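Local coordinates for protein GDP-mannose-dependent alpha-(1-6)-phosphatidylinositol monomannoside mannosyltransferase (Corynebacterium glutamicum, PDB 3OKP) that belongs to the GT-B mannosyltransferases, enzymes built from two Rossmann-like domains that face each other across a cleft, at residues 27-32 with 37-42; 6-11 with 76-81; 218-223 with 253-258. All coordinates share one frame; numbering follows the deposited sequence.

Overall arrangement
Interactions 1 and 2 sit in the N-terminal Rossmann-like half of the chain, their centres about 12 Å apart. Interaction 1 is nested inside the longer loop closed by interaction 2. Both use the seven-stranded parallel sheet: strands 7-11 and 37-42 are neighbours, helix 20-29 packs on one face and helix 72-84 on the other. Interaction 3 comes later in the chain and joins helix 213-226 to an outermost strand, 255-259, of the six-stranded parallel sheet in the second half. Its centre lies about 43 Å from that of interaction 1 and 51 Å from that of interaction 2. The contacts thus show the same helix-on-sheet build in both halves of a GT-B enzyme.

Interaction 1 (27-32 with 37-42); sequences DFIATQ and IVVFAS
I29, at the C-terminal part of helix 20-29, meets the strand with both of its methyl groups, CG2 and CD1. Its CG2, anti to the backbone N, touches I37 CG2 at 3.6 Å, while the other branch carries CD1 along the strand to V39 CG2, 3.9 Å away. One isoleucine therefore spans two residues, I37 and V39, on the same face of strand 37-42, and Y58 touches both I29 and V39.

From I29 the chain enters a type I turn that ends at Q32, whose CB lies 3.9 Å from I37 CG1. Beyond this apolar stem the chain of Q32 bends at chi2 (-62°) and takes its amide away from the strand. NE2 donates to T31 OG1 over 3.1 Å, nearly straight and in the plane of the amide, and also bonds T373 OG1 of helix 365-377, so NE2 of this buried side chain is satisfied while its stem serves the apolar contact. Helix 20-29 lies between strands 7-11 and 37-42 in sequence, and its packing here belongs to the first beta-alpha-beta crossover of a Rossmann-like domain.

Interaction 2 (6-11 with 76-81); sequences KTLVVT and HAMAEI
L8 and V10 project from one face of strand 7-11 to meet M78 and I81 of helix 72-84, which runs almost antiparallel to the strand (165°) with the axes 10.5 Å apart. L8 has CG anti to its backbone N (chi1 178°), which extends the side chain from the strand and presents its two methyls to the helix. I81 answers with CG2, lying 3.7 Å from L8 CD1 and 3.9 Å from L8 CD2, so that a single methyl sits against both prongs of the leucine fork. The two side chains cross at about a right angle. The longer branch of I81 goes elsewhere, its CD1 packing on the ring of F40 from the adjoining strand 37-42.

M78 works one turn earlier in the helix. Its chain is extended through the first two torsions, bringing CG over the gap between L8 and V10, 4.1 Å from L8 CD2 and 4.0 Å from V10 CG2. The sulphur follows, with SD 3.9 Å from that same V10 methyl, and the bend at chi3 (68°) then turns CE away from the strand. T104 and A105 of helix 102-107 also touch the methionine, which thus has contacts with both the sheet and a second helix.

V10 meets M78 through one branch, CG2, while its side chain also touches V90 and F92 on the next strand. What joins helix to sheet here is carbon and sulphur alone, without polar pairing between the two segments. The fit depends on the shape and placement of branched methyls and a flexible thioether, and the contact contributes to the hydrophobic layer between the central sheet and its helices.

Interaction 3 (218-223 with 253-258); sequences KAMPQV and QNVKFL
Three successive turns of the same sense, near -77°, -54° and -75° for chi1, chi2 and chi3, curl the side chain of M220 as it leaves helix 213-226 and set two parts of it against N254 and V255. The bends at chi2 and chi3 put the terminal methyl near the start of the strand: M220 CE stands 3.9 Å from the carbonyl oxygen N254 O and 4.3 Å from N254 CB. Closer to the helix, M220 CG faces V255 CG2 at 4.3 Å. V255 has its other methyl, CG1, anti to the backbone N, so the branch reaching towards the methionine is the one beside that N.

The contact is modest, burying 93 Å² over both sides, and its distances are those of ordinary van der Waals packing. M220 also touches L232 of strand 231-235, so the helix rests on two neighbouring strands through one side chain. V255 in turn leans on I234 of the same adjoining strand. On another side of the helix, A219 and V223 meet helix 331-342.

N254 brings a polar side chain into this apolar setting, but its ND2 is occupied elsewhere: it bonds the carbonyl oxygens of P228 and A230, in the link between helix 213-226 and strand 231-235. Those two bonds probably fix the rotation of the amide and leave the asparagine's CB to face the methionine methyl. Because that methyl is attached to sulphur, it may carry a slight positive polarisation favourable to its place near N254 O, although the effect would be weak. The chemistry is therefore mainly dispersive: a pliable thioether bridges helix and edge strand by van der Waals contact, while the nearby ND2 is satisfied by two backbone carbonyls.

Interaction 1 (27-32 with 37-42)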
ATOM      1  N   ASP A  27       4.656 -10.461  -1.705  1.00 11.54           N
ATOM      2  CA  ASP A  27       3.360 -10.961  -1.248  1.00 11.66           C
ATOM      3  C   ASP A  27       2.446 -11.437  -2.381  1.00 11.29           C
ATOM      4  O   ASP A  27       1.706 -12.403  -2.206  1.00 11.36           O
ATOM      5  CB  ASP A  27       2.657  -9.932  -0.357  1.00 11.88           C
ATOM      6  CG  ASP A  27       3.411  -9.664   0.939  1.00 12.68           C
ATOM      7  OD1 ASP A  27       4.217 -10.519   1.365  1.00 12.45           O
ATOM      8  OD2 ASP A  27       3.195  -8.588   1.536  1.00 13.61           O
ATOM      9  N   PHE A  28       2.503 -10.778  -3.537  1.00 10.77           N
ATOM     10  CA  PHE A  28       1.756 -11.248  -4.709  1.00 10.68           C
ATOM     11  C   PHE A  28       2.295 -12.566  -5.268  1.00 10.64           C
ATOM     12  O   PHE A  28       1.514 -13.456  -5.620  1.00 10.78           O
ATOM     13  CB  PHE A  28       1.682 -10.180  -5.809  1.00 10.37           C
ATOM     14  CG  PHE A  28       0.413  -9.376  -5.782  1.00 10.29           C
ATOM     15  CD1 PHE A  28      -0.816  -9.985  -6.026  1.00 10.34           C
ATOM     16  CD2 PHE A  28       0.444  -8.011  -5.520  1.00 10.19           C
ATOM     17  CE1 PHE A  28      -1.997  -9.251  -5.997  1.00 10.86           C
ATOM     18  CE2 PHE A  28      -0.733  -7.266  -5.489  1.00 10.56           C
ATOM     19  CZ  PHE A  28      -1.957  -7.887  -5.729  1.00 10.69           C
ATOM     20  N   ILE A  29       3.620 -12.692  -5.341  1.00 10.60           N
ATOM     21  CA  ILE A  29       4.257 -13.923  -5.839  1.00 10.84           C
ATOM     22  C   ILE A  29       3.902 -15.122  -4.949  1.00 11.18           C
ATOM     23  O   ILE A  29       3.647 -16.224  -5.448  1.00 11.32           O
ATOM     24  CB  ILE A  29       5.801 -13.772  -5.983  1.00 10.70           C
ATOM     25  CG1 ILE A  29       6.146 -12.805  -7.122  1.00 10.52           C
ATOM     26  CG2 ILE A  29       6.458 -15.122  -6.253  1.00 11.25           C
ATOM     27  CD1 ILE A  29       7.584 -12.269  -7.086  1.00 10.52           C
ATOM     28  N   ALA A  30       3.862 -14.887  -3.639  1.00 11.37           N
ATOM     29  CA  ALA A  30       3.555 -15.922  -2.651  1.00 11.89           C
ATOM     30  C   ALA A  30       2.143 -16.510  -2.789  1.00 12.08           C
ATOM     31  O   ALA A  30       1.880 -17.608  -2.305  1.00 12.51           O
ATOM     32  CB  ALA A  30       3.788 -15.390  -1.235  1.00 12.07           C
ATOM     33  N   THR A  31       1.249 -15.784  -3.463  1.00 12.03           N
ATOM     34  CA  THR A  31      -0.124 -16.251  -3.699  1.00 12.25           C
ATOM     35  C   THR A  31      -0.222 -17.226  -4.876  1.00 12.47           C
ATOM     36  O   THR A  31      -1.238 -17.907  -5.042  1.00 12.76           O
ATOM     37  CB  THR A  31      -1.104 -15.079  -3.957  1.00 12.18           C
ATOM     38  OG1 THR A  31      -0.753 -14.408  -5.174  1.00 11.95           O
ATOM     39  CG2 THR A  31      -1.102 -14.084  -2.799  1.00 11.95           C
ATOM     40  N   GLN A  32       0.832 -17.290  -5.686  1.00 12.24           N
ATOM     41  CA  GLN A  32       0.834 -18.124  -6.889  1.00 12.51           C
ATOM     42  C   GLN A  32       1.529 -19.465  -6.661  1.00 12.95           C
ATOM     43  O   GLN A  32       2.240 -19.646  -5.671  1.00 12.95           O
ATOM     44  CB  GLN A  32       1.502 -17.377  -8.054  1.00 12.01           C
ATOM     45  CG  GLN A  32       0.895 -16.004  -8.357  1.00 11.58           C
ATOM     46  CD  GLN A  32      -0.563 -16.087  -8.781  1.00 11.91           C
ATOM     47  OE1 GLN A  32      -0.883 -16.630  -9.839  1.00 12.13           O
ATOM     48  NE2 GLN A  32      -1.453 -15.550  -7.954  1.00 12.04           N
ATOM     49  N   ILE A  37       6.347 -19.708 -11.279  1.00 13.37           N
ATOM     50  CA  ILE A  37       6.970 -18.399 -11.100  1.00 12.82           C
ATOM     51  C   ILE A  37       8.492 -18.484 -11.173  1.00 12.58           C
ATOM     52  O   ILE A  37       9.105 -19.345 -10.532  1.00 12.81           O
ATOM     53  CB  ILE A  37       6.580 -17.757  -9.733  1.00 12.94           C
ATOM     54  CG1 ILE A  37       5.072 -17.467  -9.657  1.00 13.33           C
ATOM     55  CG2 ILE A  37       7.423 -16.499  -9.455  1.00 12.72           C
ATOM     56  CD1 ILE A  37       4.599 -16.237 -10.450  1.00 14.26           C
ATOM     57  N   VAL A  38       9.086 -17.591 -11.967  1.00 11.69           N
ATOM     58  CA  VAL A  38      10.530 -17.363 -11.965  1.00 11.23           C
ATOM     59  C   VAL A  38      10.767 -15.855 -11.834  1.00 10.46           C
ATOM     60  O   VAL A  38      10.059 -15.061 -12.454  1.00 10.10           O
ATOM     61  CB  VAL A  38      11.223 -17.894 -13.256  1.00 11.47           C
ATOM     62  CG1 VAL A  38      12.743 -17.765 -13.146  1.00 11.49           C
ATOM     63  CG2 VAL A  38      10.840 -19.350 -13.534  1.00 12.12           C
ATOM     64  N   VAL A  39      11.742 -15.467 -11.017  1.00 10.18           N
ATOM     65  CA  VAL A  39      12.086 -14.053 -10.845  1.00  9.81           C
ATOM     66  C   VAL A  39      13.453 -13.748 -11.455  1.00  9.86           C
ATOM     67  O   VAL A  39      14.403 -14.516 -11.288  1.00 10.06           O
ATOM     68  CB  VAL A  39      12.054 -13.616  -9.352  1.00  9.91           C
ATOM     69  CG1 VAL A  39      12.436 -12.139  -9.197  1.00  9.51           C
ATOM     70  CG2 VAL A  39      10.674 -13.867  -8.746  1.00  9.74           C
ATOM     71  N   PHE A  40      13.521 -12.631 -12.176  1.00  9.59           N
ATOM     72  CA  PHE A  40      14.766 -12.070 -12.697  1.00  9.77           C
ATOM     73  C   PHE A  40      14.959 -10.704 -12.030  1.00  9.94           C
ATOM     74  O   PHE A  40      14.260  -9.737 -12.349  1.00  9.42           O
ATOM     75  CB  PHE A  40      14.691 -11.962 -14.231  1.00  9.72           C
ATOM     76  CG  PHE A  40      15.941 -11.419 -14.887  1.00  9.99           C
ATOM     77  CD1 PHE A  40      17.205 -11.903 -14.544  1.00 10.30           C
ATOM     78  CD2 PHE A  40      15.844 -10.444 -15.882  1.00  9.94           C
ATOM     79  CE1 PHE A  40      18.354 -11.406 -15.161  1.00 10.41           C
ATOM     80  CE2 PHE A  40      16.985  -9.941 -16.509  1.00  9.55           C
ATOM     81  CZ  PHE A  40      18.243 -10.421 -16.147  1.00 10.06           C
ATOM     82  N   ALA A  41      15.893 -10.644 -11.081  1.00 10.38           N
ATOM     83  CA  ALA A  41      16.056  -9.462 -10.231  1.00 10.75           C
ATOM     84  C   ALA A  41      17.504  -8.983 -10.122  1.00 11.41           C
ATOM     85  O   ALA A  41      18.438  -9.779 -10.194  1.00 11.56           O
ATOM     86  CB  ALA A  41      15.480  -9.731  -8.840  1.00 10.52           C
ATOM     87  N   SER A  42      17.675  -7.675  -9.941  1.00 11.87           N
ATOM     88  CA  SER A  42      18.988  -7.085  -9.668  1.00 13.01           C
ATOM     89  C   SER A  42      19.550  -7.561  -8.321  1.00 13.81           C
ATOM     90  O   SER A  42      18.833  -8.159  -7.512  1.00 13.61           O
ATOM     91  CB  SER A  42      18.898  -5.558  -9.695  1.00 13.01           C
ATOM     92  OG  SER A  42      17.948  -5.090  -8.757  1.00 13.18           O
TER

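Interaction 2 (6-11 with 76-81)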
ATOM      1  N   LYS A   6       3.338 -20.049 -17.265  1.00 15.14           N
ATOM      2  CA  LYS A   6       4.531 -19.738 -16.484  1.00 14.60           C
ATOM      3  C   LYS A   6       4.885 -18.258 -16.615  1.00 13.64           C
ATOM      4  O   LYS A   6       4.819 -17.691 -17.709  1.00 13.48           O
ATOM      5  CB  LYS A   6       5.696 -20.605 -16.964  1.00 15.21           C
ATOM      6  CG  LYS A   6       6.800 -20.832 -15.947  1.00 16.22           C
ATOM      7  CD  LYS A   6       7.593 -22.075 -16.328  1.00 18.80           C
ATOM      8  CE  LYS A   6       8.836 -22.252 -15.472  1.00 19.41           C
ATOM      9  NZ  LYS A   6       9.664 -23.394 -15.969  1.00 20.11           N
ATOM     10  N   THR A   7       5.262 -17.645 -15.494  1.00 12.70           N
ATOM     11  CA  THR A   7       5.522 -16.208 -15.441  1.00 11.86           C
ATOM     12  C   THR A   7       6.956 -15.888 -15.028  1.00 11.50           C
ATOM     13  O   THR A   7       7.466 -16.421 -14.037  1.00 11.34           O
ATOM     14  CB  THR A   7       4.546 -15.493 -14.471  1.00 11.57           C
ATOM     15  OG1 THR A   7       3.196 -15.808 -14.827  1.00 11.91           O
ATOM     16  CG2 THR A   7       4.738 -13.975 -14.514  1.00 10.84           C
ATOM     17  N   LEU A   8       7.597 -15.017 -15.805  1.00 11.07           N
ATOM     18  CA  LEU A   8       8.871 -14.424 -15.420  1.00 10.80           C
ATOM     19  C   LEU A   8       8.623 -13.014 -14.897  1.00 10.43           C
ATOM     20  O   LEU A   8       8.083 -12.164 -15.611  1.00 10.59           O
ATOM     21  CB  LEU A   8       9.855 -14.398 -16.597  1.00 10.98           C
ATOM     22  CG  LEU A   8      11.233 -13.756 -16.373  1.00 10.99           C
ATOM     23  CD1 LEU A   8      12.076 -14.563 -15.388  1.00 11.04           C
ATOM     24  CD2 LEU A   8      11.964 -13.588 -17.694  1.00 11.24           C
ATOM     25  N   VAL A   9       9.005 -12.782 -13.644  1.00 10.05           N
ATOM     26  CA  VAL A   9       8.902 -11.462 -13.026  1.00  9.85           C
ATOM     27  C   VAL A   9      10.231 -10.727 -13.200  1.00  9.79           C
ATOM     28  O   VAL A   9      11.272 -11.189 -12.719  1.00 10.09           O
ATOM     29  CB  VAL A   9       8.527 -11.555 -11.521  1.00  9.67           C
ATOM     30  CG1 VAL A   9       8.364 -10.164 -10.913  1.00  9.70           C
ATOM     31  CG2 VAL A   9       7.254 -12.377 -11.325  1.00  9.83           C
ATOM     32  N   VAL A  10      10.187  -9.596 -13.900  1.00  9.62           N
ATOM     33  CA  VAL A  10      11.378  -8.805 -14.209  1.00  9.58           C
ATOM     34  C   VAL A  10      11.347  -7.535 -13.366  1.00  9.56           C
ATOM     35  O   VAL A  10      10.428  -6.725 -13.494  1.00  9.24           O
ATOM     36  CB  VAL A  10      11.449  -8.449 -15.720  1.00  9.70           C
ATOM     37  CG1 VAL A  10      12.664  -7.567 -16.023  1.00  9.75           C
ATOM     38  CG2 VAL A  10      11.479  -9.714 -16.569  1.00  9.37           C
ATOM     39  N   THR A  11      12.348  -7.364 -12.506  1.00  9.76           N
ATOM     40  CA  THR A  11      12.283  -6.311 -11.492  1.00  9.94           C
ATOM     41  C   THR A  11      13.635  -5.860 -10.933  1.00 10.37           C
ATOM     42  O   THR A  11      14.540  -6.668 -10.716  1.00 10.34           O
ATOM     43  CB  THR A  11      11.327  -6.720 -10.321  1.00  9.86           C
ATOM     44  OG1 THR A  11      11.213  -5.648  -9.380  1.00 10.09           O
ATOM     45  CG2 THR A  11      11.808  -7.993  -9.610  1.00  9.79           C
ATOM     46  N   HIS A  76      18.774  -9.087 -23.489  1.00 12.11           N
ATOM     47  CA  HIS A  76      19.298 -10.366 -23.988  1.00 12.91           C
ATOM     48  C   HIS A  76      19.171 -11.467 -22.937  1.00 12.69           C
ATOM     49  O   HIS A  76      18.742 -12.584 -23.245  1.00 12.88           O
ATOM     50  CB  HIS A  76      20.766 -10.223 -24.426  1.00 13.43           C
ATOM     51  CG  HIS A  76      21.366 -11.487 -24.966  1.00 14.53           C
ATOM     52  ND1 HIS A  76      21.639 -11.670 -26.304  1.00 15.55           N
ATOM     53  CD2 HIS A  76      21.746 -12.632 -24.347  1.00 15.54           C
ATOM     54  CE1 HIS A  76      22.164 -12.869 -26.488  1.00 16.27           C
ATOM     55  NE2 HIS A  76      22.235 -13.475 -25.316  1.00 15.92           N
ATOM     56  N   ALA A  77      19.554 -11.140 -21.703  1.00 12.36           N
ATOM     57  CA  ALA A  77      19.488 -12.076 -20.588  1.00 12.29           C
ATOM     58  C   ALA A  77      18.044 -12.464 -20.281  1.00 11.95           C
ATOM     59  O   ALA A  77      17.755 -13.635 -20.021  1.00 11.85           O
ATOM     60  CB  ALA A  77      20.160 -11.487 -19.356  1.00 12.09           C
ATOM     61  N   MET A  78      17.148 -11.477 -20.318  1.00 11.57           N
ATOM     62  CA  MET A  78      15.713 -11.711 -20.143  1.00 11.35           C
ATOM     63  C   MET A  78      15.176 -12.641 -21.232  1.00 11.89           C
ATOM     64  O   MET A  78      14.435 -13.583 -20.942  1.00 11.78           O
ATOM     65  CB  MET A  78      14.940 -10.389 -20.153  1.00 10.92           C
ATOM     66  CG  MET A  78      13.437 -10.552 -19.940  1.00 10.74           C
ATOM     67  SD  MET A  78      12.468  -9.079 -20.308  1.00 10.35           S
ATOM     68  CE  MET A  78      12.674  -8.952 -22.085  1.00 10.79           C
ATOM     69  N   ALA A  79      15.567 -12.368 -22.476  1.00 12.55           N
ATOM     70  CA  ALA A  79      15.144 -13.151 -23.635  1.00 13.40           C
ATOM     71  C   ALA A  79      15.535 -14.626 -23.527  1.00 14.08           C
ATOM     72  O   ALA A  79      14.742 -15.506 -23.865  1.00 14.31           O
ATOM     73  CB  ALA A  79      15.704 -12.542 -24.922  1.00 13.81           C
ATOM     74  N   GLU A  80      16.752 -14.893 -23.057  1.00 14.58           N
ATOM     75  CA  GLU A  80      17.233 -16.271 -22.943  1.00 15.39           C
ATOM     76  C   GLU A  80      16.546 -17.056 -21.824  1.00 15.09           C
ATOM     77  O   GLU A  80      16.363 -18.269 -21.943  1.00 15.37           O
ATOM     78  CB  GLU A  80      18.758 -16.322 -22.805  1.00 15.85           C
ATOM     79  CG  GLU A  80      19.502 -16.176 -24.139  1.00 17.75           C
ATOM     80  CD  GLU A  80      19.108 -17.237 -25.162  1.00 19.27           C
ATOM     81  OE1 GLU A  80      19.242 -18.443 -24.862  1.00 19.51           O
ATOM     82  OE2 GLU A  80      18.660 -16.861 -26.268  1.00 20.17           O
ATOM     83  N   ILE A  81      16.161 -16.361 -20.755  1.00 14.42           N
ATOM     84  CA  ILE A  81      15.389 -16.970 -19.669  1.00 14.32           C
ATOM     85  C   ILE A  81      13.984 -17.335 -20.160  1.00 14.48           C
ATOM     86  O   ILE A  81      13.491 -18.433 -19.886  1.00 14.49           O
ATOM     87  CB  ILE A  81      15.311 -16.050 -18.420  1.00 13.78           C
ATOM     88  CG1 ILE A  81      16.708 -15.842 -17.818  1.00 14.04           C
ATOM     89  CG2 ILE A  81      14.359 -16.638 -17.369  1.00 13.21           C
ATOM     90  CD1 ILE A  81      16.810 -14.651 -16.861  1.00 13.53           C
TER

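Interaction 3 (218-223 with 253-258)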
ATOM      1  N   LYS A 218      -4.632  19.624  15.382  1.00  9.92           N
ATOM      2  CA  LYS A 218      -5.414  20.862  15.400  1.00 10.53           C
ATOM      3  C   LYS A 218      -6.879  20.628  15.776  1.00 10.17           C
ATOM      4  O   LYS A 218      -7.549  21.533  16.276  1.00 10.57           O
ATOM      5  CB  LYS A 218      -5.301  21.595  14.059  1.00 10.77           C
ATOM      6  CG  LYS A 218      -3.934  22.240  13.831  1.00 11.91           C
ATOM      7  CD  LYS A 218      -3.836  22.913  12.473  1.00 12.20           C
ATOM      8  CE  LYS A 218      -2.415  23.382  12.192  1.00 14.41           C
ATOM      9  NZ  LYS A 218      -2.342  24.204  10.946  1.00 15.89           N
ATOM     10  N   ALA A 219      -7.363  19.411  15.540  1.00  9.53           N
ATOM     11  CA  ALA A 219      -8.726  19.030  15.909  1.00  9.25           C
ATOM     12  C   ALA A 219      -8.848  18.602  17.378  1.00  9.06           C
ATOM     13  O   ALA A 219      -9.955  18.572  17.928  1.00  8.88           O
ATOM     14  CB  ALA A 219      -9.241  17.928  14.985  1.00  8.82           C
ATOM     15  N   MET A 220      -7.717  18.286  18.011  1.00  8.82           N
ATOM     16  CA  MET A 220      -7.730  17.758  19.382  1.00  8.79           C
ATOM     17  C   MET A 220      -8.358  18.647  20.481  1.00  9.11           C
ATOM     18  O   MET A 220      -9.090  18.127  21.319  1.00  9.01           O
ATOM     19  CB  MET A 220      -6.357  17.219  19.814  1.00  8.76           C
ATOM     20  CG  MET A 220      -6.007  15.844  19.226  1.00  8.56           C
ATOM     21  SD  MET A 220      -7.220  14.526  19.515  1.00  8.58           S
ATOM     22  CE  MET A 220      -6.930  14.155  21.243  1.00  8.25           C
ATOM     23  N   PRO A 221      -8.071  19.974  20.494  1.00  9.44           N
ATOM     24  CA  PRO A 221      -8.654  20.801  21.564  1.00  9.78           C
ATOM     25  C   PRO A 221     -10.163  20.607  21.765  1.00  9.79           C
ATOM     26  O   PRO A 221     -10.615  20.488  22.907  1.00  9.84           O
ATOM     27  CB  PRO A 221      -8.336  22.232  21.118  1.00 10.21           C
ATOM     28  CG  PRO A 221      -7.061  22.087  20.350  1.00 10.47           C
ATOM     29  CD  PRO A 221      -7.216  20.782  19.601  1.00  9.69           C
ATOM     30  N   GLN A 222     -10.931  20.557  20.677  1.00  9.65           N
ATOM     31  CA  GLN A 222     -12.376  20.316  20.787  1.00  9.79           C
ATOM     32  C   GLN A 222     -12.691  18.901  21.267  1.00  9.00           C
ATOM     33  O   GLN A 222     -13.595  18.711  22.084  1.00  9.03           O
ATOM     34  CB  GLN A 222     -13.097  20.613  19.470  1.00 10.05           C
ATOM     35  CG  GLN A 222     -13.362  22.093  19.237  1.00 11.95           C
ATOM     36  CD  GLN A 222     -14.036  22.354  17.906  1.00 14.38           C
ATOM     37  OE1 GLN A 222     -13.391  22.775  16.945  1.00 15.77           O
ATOM     38  NE2 GLN A 222     -15.335  22.088  17.837  1.00 14.93           N
ATOM     39  N   VAL A 223     -11.939  17.920  20.765  1.00  8.21           N
ATOM     40  CA  VAL A 223     -12.091  16.525  21.195  1.00  7.81           C
ATOM     41  C   VAL A 223     -11.845  16.402  22.700  1.00  7.81           C
ATOM     42  O   VAL A 223     -12.657  15.820  23.424  1.00  7.73           O
ATOM     43  CB  VAL A 223     -11.158  15.562  20.406  1.00  7.45           C
ATOM     44  CG1 VAL A 223     -11.294  14.126  20.912  1.00  7.37           C
ATOM     45  CG2 VAL A 223     -11.456  15.622  18.905  1.00  7.15           C
ATOM     46  N   GLN A 253      -0.731  16.447  27.007  1.00 14.14           N
ATOM     47  CA  GLN A 253      -1.215  15.369  27.870  1.00 13.64           C
ATOM     48  C   GLN A 253      -2.104  14.372  27.128  1.00 12.98           C
ATOM     49  O   GLN A 253      -2.297  13.247  27.592  1.00 12.93           O
ATOM     50  CB  GLN A 253      -1.980  15.933  29.068  1.00 13.81           C
ATOM     51  CG  GLN A 253      -1.141  16.756  30.029  1.00 14.16           C
ATOM     52  CD  GLN A 253      -1.967  17.327  31.159  1.00 14.68           C
ATOM     53  OE1 GLN A 253      -2.481  18.447  31.063  1.00 15.24           O
ATOM     54  NE2 GLN A 253      -2.126  16.551  32.229  1.00 13.18           N
ATOM     55  N   ASN A 254      -2.641  14.789  25.982  1.00 12.21           N
ATOM     56  CA  ASN A 254      -3.578  13.961  25.218  1.00 11.53           C
ATOM     57  C   ASN A 254      -3.048  13.474  23.866  1.00 11.27           C
ATOM     58  O   ASN A 254      -3.782  12.857  23.086  1.00 10.83           O
ATOM     59  CB  ASN A 254      -4.896  14.710  25.015  1.00 11.11           C
ATOM     60  CG  ASN A 254      -5.592  15.035  26.319  1.00 10.89           C
ATOM     61  OD1 ASN A 254      -5.237  15.995  27.004  1.00  9.66           O
ATOM     62  ND2 ASN A 254      -6.601  14.240  26.664  1.00  9.79           N
ATOM     63  N   VAL A 255      -1.781  13.767  23.589  1.00 11.42           N
ATOM     64  CA  VAL A 255      -1.138  13.368  22.338  1.00 11.48           C
ATOM     65  C   VAL A 255       0.153  12.622  22.659  1.00 11.85           C
ATOM     66  O   VAL A 255       1.009  13.131  23.388  1.00 12.07           O
ATOM     67  CB  VAL A 255      -0.846  14.589  21.418  1.00 11.64           C
ATOM     68  CG1 VAL A 255      -0.103  14.160  20.158  1.00 11.66           C
ATOM     69  CG2 VAL A 255      -2.137  15.306  21.039  1.00 11.30           C
ATOM     70  N   LYS A 256       0.283  11.413  22.115  1.00 11.78           N
ATOM     71  CA  LYS A 256       1.456  10.580  22.359  1.00 12.25           C
ATOM     72  C   LYS A 256       2.224  10.284  21.071  1.00 12.38           C
ATOM     73  O   LYS A 256       1.671   9.724  20.118  1.00 12.10           O
ATOM     74  CB  LYS A 256       1.051   9.266  23.043  1.00 12.38           C
ATOM     75  CG  LYS A 256       0.199   9.427  24.311  1.00 13.03           C
ATOM     76  CD  LYS A 256       1.030   9.892  25.501  1.00 15.14           C
ATOM     77  CE  LYS A 256       0.199   9.962  26.779  1.00 15.59           C
ATOM     78  NZ  LYS A 256      -0.675  11.165  26.822  1.00 15.65           N
ATOM     79  N   PHE A 257       3.498  10.672  21.053  1.00 12.53           N
ATOM     80  CA  PHE A 257       4.405  10.329  19.964  1.00 12.61           C
ATOM     81  C   PHE A 257       5.152   9.054  20.327  1.00 12.95           C
ATOM     82  O   PHE A 257       6.128   9.082  21.082  1.00 13.26           O
ATOM     83  CB  PHE A 257       5.383  11.475  19.685  1.00 12.82           C
ATOM     84  CG  PHE A 257       4.731  12.702  19.115  1.00 12.66           C
ATOM     85  CD1 PHE A 257       4.576  12.849  17.740  1.00 12.83           C
ATOM     86  CD2 PHE A 257       4.266  13.711  19.954  1.00 12.69           C
ATOM     87  CE1 PHE A 257       3.970  13.986  17.210  1.00 12.92           C
ATOM     88  CE2 PHE A 257       3.656  14.845  19.434  1.00 12.60           C
ATOM     89  CZ  PHE A 257       3.509  14.985  18.059  1.00 12.60           C
ATOM     90  N   LEU A 258       4.680   7.936  19.787  1.00 12.91           N
ATOM     91  CA  LEU A 258       5.191   6.623  20.168  1.00 13.47           C
ATOM     92  C   LEU A 258       6.400   6.184  19.342  1.00 14.08           C
ATOM     93  O   LEU A 258       7.023   5.162  19.641  1.00 14.30           O
ATOM     94  CB  LEU A 258       4.072   5.570  20.094  1.00 13.11           C
ATOM     95  CG  LEU A 258       2.813   5.770  20.953  1.00 12.94           C
ATOM     96  CD1 LEU A 258       1.847   4.604  20.768  1.00 12.46           C
ATOM     97  CD2 LEU A 258       3.146   5.957  22.435  1.00 13.27           C
TER